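Local coordinates for protein mannosephosphate isomerase, putative (Archaeoglobus fulgidus, PDB 1ZX5) that probably interconverts D-mannose 6-phosphate and D-fructose 6-phosphate as a zinc-dependent type I mannose-6-phosphate isomerase of the cupin superfamily, at residues S94-H99 / P175-G180; K128-F133 / D152-L157. One frame throughout, in Å; residues are numbered along the deposited sequence.

How the interactions relate
From the N terminus, the chain leaves strand 85-92, passes through the loop 94-99, and meets strand 176-179 much later; interaction 1 thus closes a long loop of some 75 residues. Interaction 2 lies wholly within that span: strand 128-131 and the corner after it pack on the 3-10 turn 153-156, closing a shorter loop that carries helix 139-146. The two contacts share the three-stranded sheet in which 128-131 lies between 157-161 and 176-179, and backbone hydrogen bonds link Pro175 to Gly132 and Glu179 to Lys128. Val98 also packs on Phe153. Both contacts reach the same bound fructofuranose, the loop 94-99 and the turn 152-157 each supplying part of its pocket.

Interaction 1 (S94-H99 / P175-G180); sequences SPTQVH and PHAGEG. With LFR (beta-L-fructofuranose), chain B; GOL (glycerol), chain K; ACY (acetic acid), chain I.
The loop 94-99 runs antiparallel to strand 176-179, and the two backbones meet in a single hydrogen-bonded bridge between His99 and His176, whose N-H groups each reach the other's carbonyl (His99 N to His176 O, 3.0 Å; His176 N to His99 O, 2.9 Å). Farther along, Thr96 takes over the pairing with Gly178. Thr96 N donates to Gly178 O at 3.1 Å, while Thr96 OG1, held by chi1 of 56° between the backbone N and the carbonyl carbon, accepts from Gly178 N, also at 3.1 Å. The same OG1 donates to an acetic acid molecule that lies against Gly178 CA. The imidazoles of His99 and His176 cross at 59° between planes, neither stacked nor edge-to-face, both NE2 atoms approaching glycerol O3. His176 NE2 and glycerol O3 are hydrogen-bonded at 2.9 Å; the bond from O3 to His99 NE2 is weak. The rotation of the His99 ring is fixed by ND1, which donates to Gln97 O at 2.7 Å, almost within the ring plane. Val98 CG1 packs on Pro175 CB and CG2 approaches Ala177 CB. At the far end the Glu179 chain, extended beyond CG, runs alongside the Pro95 ring and brings OE2 to 3.4 Å from Pro95 CG; its OE1 is bonded to Tyr130 OH. Gln97 OE1 accepts from both Val98 N and the fructofuranose O1, and Thr96 O accepts from sugar O2. With ND1 of each histidine engaged by a carbonyl, His176 by that of Ile174, both NE2 atoms face the same small polar ligand. Two NE2 atoms turned to one point are consistent with a metal site as in zinc-dependent type I isomerases, but glycerol, probably from the crystallisation liquor, lies there instead of a metal.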
# COMPACT_ATOMS: atom_id res chain seq x y z
N SER A 94 11.98 -10.28 8.31
CA SER A 94 12.34 -11.63 7.90
C SER A 94 11.74 -11.85 6.52
O SER A 94 10.77 -11.19 6.18
CB SER A 94 11.74 -12.66 8.84
OG SER A 94 12.24 -12.43 10.13
N PRO A 95 12.32 -12.79 5.74
CA PRO A 95 11.77 -13.01 4.41
C PRO A 95 10.31 -13.51 4.44
O PRO A 95 9.97 -14.42 5.21
CB PRO A 95 12.70 -14.07 3.80
CG PRO A 95 13.44 -14.66 4.94
CD PRO A 95 13.47 -13.65 6.04
N THR A 96 9.47 -12.90 3.61
CA THR A 96 8.12 -13.40 3.39
C THR A 96 8.20 -14.57 2.39
O THR A 96 9.16 -14.66 1.63
CB THR A 96 7.17 -12.27 2.91
OG1 THR A 96 7.69 -11.66 1.71
CG2 THR A 96 7.00 -11.17 4.01
N GLN A 97 7.22 -15.47 2.42
CA GLN A 97 7.11 -16.51 1.40
C GLN A 97 6.61 -15.87 0.10
O GLN A 97 5.91 -14.84 0.12
CB GLN A 97 6.20 -17.65 1.88
CG GLN A 97 5.92 -18.79 0.85
CD GLN A 97 7.16 -19.57 0.38
OE1 GLN A 97 7.86 -19.15 -0.56
NE2 GLN A 97 7.41 -20.71 1.00
N VAL A 98 6.99 -16.47 -1.02
CA VAL A 98 6.51 -16.03 -2.32
C VAL A 98 4.99 -16.20 -2.40
O VAL A 98 4.43 -17.21 -1.97
CB VAL A 98 7.20 -16.78 -3.49
CG1 VAL A 98 6.62 -16.35 -4.83
CG2 VAL A 98 8.72 -16.53 -3.47
N HIS A 99 4.33 -15.17 -2.90
CA HIS A 99 2.89 -15.18 -3.07
C HIS A 99 2.52 -14.43 -4.34
O HIS A 99 3.38 -13.85 -5.00
CB HIS A 99 2.18 -14.62 -1.82
CG HIS A 99 2.70 -13.30 -1.36
ND1 HIS A 99 3.94 -13.15 -0.76
CD2 HIS A 99 2.14 -12.07 -1.36
CE1 HIS A 99 4.13 -11.88 -0.45
NE2 HIS A 99 3.05 -11.20 -0.80
N PRO A 175 4.48 -13.20 -9.18
CA PRO A 175 4.97 -13.72 -7.90
C PRO A 175 5.93 -12.71 -7.26
O PRO A 175 6.71 -12.05 -7.96
CB PRO A 175 5.71 -14.99 -8.30
CG PRO A 175 6.17 -14.73 -9.70
CD PRO A 175 5.07 -13.91 -10.33
N HIS A 176 5.87 -12.58 -5.93
CA HIS A 176 6.67 -11.59 -5.26
C HIS A 176 6.87 -11.92 -3.78
O HIS A 176 6.17 -12.76 -3.22
CB HIS A 176 6.07 -10.18 -5.45
CG HIS A 176 4.73 -10.01 -4.79
ND1 HIS A 176 3.55 -10.45 -5.36
CD2 HIS A 176 4.39 -9.44 -3.61
CE1 HIS A 176 2.54 -10.16 -4.55
NE2 HIS A 176 3.03 -9.55 -3.48
N ALA A 177 7.86 -11.24 -3.19
CA ALA A 177 8.26 -11.40 -1.80
C ALA A 177 9.22 -10.25 -1.46
O ALA A 177 9.62 -9.46 -2.34
CB ALA A 177 8.94 -12.76 -1.57
N GLY A 178 9.58 -10.16 -0.18
CA GLY A 178 10.53 -9.16 0.29
C GLY A 178 11.34 -9.71 1.44
O GLY A 178 10.94 -10.70 2.06
N GLU A 179 12.47 -9.08 1.73
CA GLU A 179 13.34 -9.50 2.82
C GLU A 179 14.11 -8.29 3.33
O GLU A 179 14.77 -7.60 2.55
CB GLU A 179 14.30 -10.59 2.34
CG GLU A 179 15.23 -11.11 3.40
CD GLU A 179 16.13 -12.24 2.87
OE1 GLU A 179 16.75 -12.09 1.79
OE2 GLU A 179 16.21 -13.29 3.55
N GLY A 180 14.04 -8.04 4.63
CA GLY A 180 14.72 -6.91 5.25
C GLY A 180 14.24 -5.59 4.64
O GLY A 180 15.02 -4.65 4.51
C1 LFR B . 10.92 -19.32 0.80
C2 LFR B . 11.24 -18.35 1.95
C3 LFR B . 10.24 -18.54 3.10
C4 LFR B . 11.02 -19.04 4.29
C5 LFR B . 12.47 -19.13 3.84
C6 LFR B . 13.38 -18.28 4.73
O1 LFR B . 10.52 -18.68 -0.42
O2 LFR B . 11.24 -16.97 1.52
O3 LFR B . 9.62 -17.32 3.48
O4 LFR B . 10.50 -20.33 4.65
O5 LFR B . 12.54 -18.70 2.47
O6 LFR B . 14.77 -18.67 4.65
C1 GOL K . 2.63 -8.68 2.70
O1 GOL K . 3.32 -9.92 2.80
C2 GOL K . 1.77 -8.60 1.43
O2 GOL K . 0.81 -7.56 1.56
C3 GOL K . 2.63 -8.34 0.19
O3 GOL K . 1.89 -8.40 -1.02
C ACY I . 6.10 -8.20 0.89
O ACY I . 6.01 -9.46 0.95
OXT ACY I . 5.12 -7.44 0.83
CH3 ACY I . 7.45 -7.54 0.88

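Interaction 2 (K128-F133 / D152-L157); sequences KAYAGF and DFKTLL. With LFR (beta-L-fructofuranose), chain B.
Lys154 lays its aliphatic chain across one face of the Tyr130 ring, the two side chains crossing at a slant. CD stands over the face toward the rim, 3.9 Å from the ring centroid in a CH-pi contact, and CE comes to 3.6 Å from Tyr130 CE2. Bends at chi3 (-53°) and chi4 (-55°) then fold the ammonium group back to the sugar and to Asp152. NZ forms a 2.9 Å salt bridge with Asp152 OD1, approached from the syn side but 30° out of the carboxylate plane, and donates to fructofuranose O2 at 3.1 Å. Leu157 forks between two aromatic side chains: CD1 touches Tyr130 CB at 3.7 Å, CD2 the Phe133 ring at CD1, obliquely. Leu156 lies beside Phe133, its carbonyl O at the ring's edge, while Leu157 CA approaches Gly132 O at 3.2 Å in a CA-H...O contact. The apolar packing seats the 3-10 turn against strand 128-131. With the tyrosine face against its aliphatic chain, the ammonium group of Lys154 sits between Asp152 and sugar O2, consistent with these groups positioning it.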
# COMPACT_ATOMS: atom_id res chain seq x y z
N LYS A 128 15.75 -6.27 0.13
CA LYS A 128 15.58 -7.05 -1.09
C LYS A 128 14.11 -7.22 -1.45
O LYS A 128 13.31 -7.71 -0.65
CB LYS A 128 16.24 -8.42 -0.93
CG LYS A 128 17.73 -8.40 -1.21
CD LYS A 128 18.45 -9.52 -0.49
CE LYS A 128 19.86 -9.67 -1.03
NZ LYS A 128 20.89 -9.95 0.03
N ALA A 129 13.77 -6.79 -2.66
CA ALA A 129 12.46 -7.02 -3.23
C ALA A 129 12.58 -8.10 -4.31
O ALA A 129 13.57 -8.14 -5.05
CB ALA A 129 11.90 -5.73 -3.82
N TYR A 130 11.60 -8.99 -4.37
CA TYR A 130 11.58 -10.07 -5.36
C TYR A 130 10.29 -9.98 -6.14
O TYR A 130 9.23 -9.93 -5.53
CB TYR A 130 11.66 -11.43 -4.66
CG TYR A 130 12.87 -11.60 -3.77
CD1 TYR A 130 14.04 -12.20 -4.26
CD2 TYR A 130 12.85 -11.17 -2.44
CE1 TYR A 130 15.15 -12.37 -3.45
CE2 TYR A 130 13.97 -11.33 -1.62
CZ TYR A 130 15.11 -11.92 -2.13
OH TYR A 130 16.23 -12.09 -1.33
N ALA A 131 10.36 -9.96 -7.46
CA ALA A 131 9.17 -9.79 -8.29
C ALA A 131 9.34 -10.32 -9.71
O ALA A 131 10.22 -9.85 -10.45
CB ALA A 131 8.73 -8.30 -8.30
N GLY A 132 8.49 -11.28 -10.08
CA GLY A 132 8.47 -11.89 -11.41
C GLY A 132 9.52 -12.97 -11.56
O GLY A 132 10.62 -12.85 -11.02
N PHE A 133 9.19 -14.05 -12.28
CA PHE A 133 10.18 -15.09 -12.55
C PHE A 133 11.28 -14.54 -13.42
O PHE A 133 11.02 -13.77 -14.36
CB PHE A 133 9.54 -16.32 -13.19
CG PHE A 133 8.72 -17.15 -12.25
CD1 PHE A 133 9.31 -17.75 -11.14
CD2 PHE A 133 7.35 -17.31 -12.45
CE1 PHE A 133 8.54 -18.51 -10.25
CE2 PHE A 133 6.58 -18.06 -11.57
CZ PHE A 133 7.17 -18.66 -10.47
N ASP A 152 13.83 -22.43 -1.38
CA ASP A 152 13.78 -20.98 -1.45
C ASP A 152 13.26 -20.56 -2.82
O ASP A 152 14.03 -20.44 -3.77
CB ASP A 152 15.17 -20.38 -1.15
CG ASP A 152 15.14 -18.86 -1.01
OD1 ASP A 152 14.07 -18.24 -1.12
OD2 ASP A 152 16.22 -18.27 -0.77
N PHE A 153 11.95 -20.36 -2.92
CA PHE A 153 11.32 -19.95 -4.18
C PHE A 153 11.76 -18.56 -4.66
O PHE A 153 11.65 -18.25 -5.85
CB PHE A 153 9.80 -20.01 -4.09
CG PHE A 153 9.24 -21.41 -4.10
CD1 PHE A 153 9.10 -22.10 -5.31
CD2 PHE A 153 8.88 -22.03 -2.92
CE1 PHE A 153 8.59 -23.39 -5.33
CE2 PHE A 153 8.36 -23.32 -2.93
CZ PHE A 153 8.22 -24.01 -4.14
N LYS A 154 12.23 -17.72 -3.73
CA LYS A 154 12.75 -16.40 -4.06
C LYS A 154 13.96 -16.46 -5.01
O LYS A 154 14.20 -15.51 -5.75
CB LYS A 154 13.11 -15.60 -2.80
CG LYS A 154 12.01 -15.50 -1.74
CD LYS A 154 12.29 -14.42 -0.68
CE LYS A 154 13.68 -14.56 -0.02
NZ LYS A 154 13.93 -15.89 0.57
N THR A 155 14.69 -17.58 -4.99
CA THR A 155 15.81 -17.80 -5.93
C THR A 155 15.36 -17.86 -7.40
O THR A 155 16.19 -17.76 -8.30
CB THR A 155 16.64 -19.08 -5.62
OG1 THR A 155 15.81 -20.24 -5.68
CG2 THR A 155 17.32 -19.01 -4.25
N LEU A 156 14.06 -18.00 -7.63
CA LEU A 156 13.52 -18.10 -9.00
C LEU A 156 13.03 -16.75 -9.53
O LEU A 156 12.63 -16.64 -10.69
CB LEU A 156 12.39 -19.14 -9.04
CG LEU A 156 12.72 -20.55 -8.52
CD1 LEU A 156 11.51 -21.45 -8.60
CD2 LEU A 156 13.89 -21.19 -9.30
N LEU A 157 13.10 -15.72 -8.68
CA LEU A 157 12.52 -14.41 -8.99
C LEU A 157 13.59 -13.35 -9.26
O LEU A 157 14.73 -13.48 -8.80
CB LEU A 157 11.62 -13.93 -7.83
CG LEU A 157 10.49 -14.82 -7.31
CD1 LEU A 157 9.64 -14.05 -6.30
CD2 LEU A 157 9.62 -15.36 -8.42
C1 LFR B . 10.92 -19.32 0.80
C2 LFR B . 11.24 -18.35 1.95
C3 LFR B . 10.24 -18.54 3.10
C4 LFR B . 11.02 -19.04 4.29
C5 LFR B . 12.47 -19.13 3.84
C6 LFR B . 13.38 -18.28 4.73
O1 LFR B . 10.52 -18.68 -0.42
O2 LFR B . 11.24 -16.97 1.52
O3 LFR B . 9.62 -17.32 3.48
O4 LFR B . 10.50 -20.33 4.65
O5 LFR B . 12.54 -18.70 2.47
O6 LFR B . 14.77 -18.67 4.65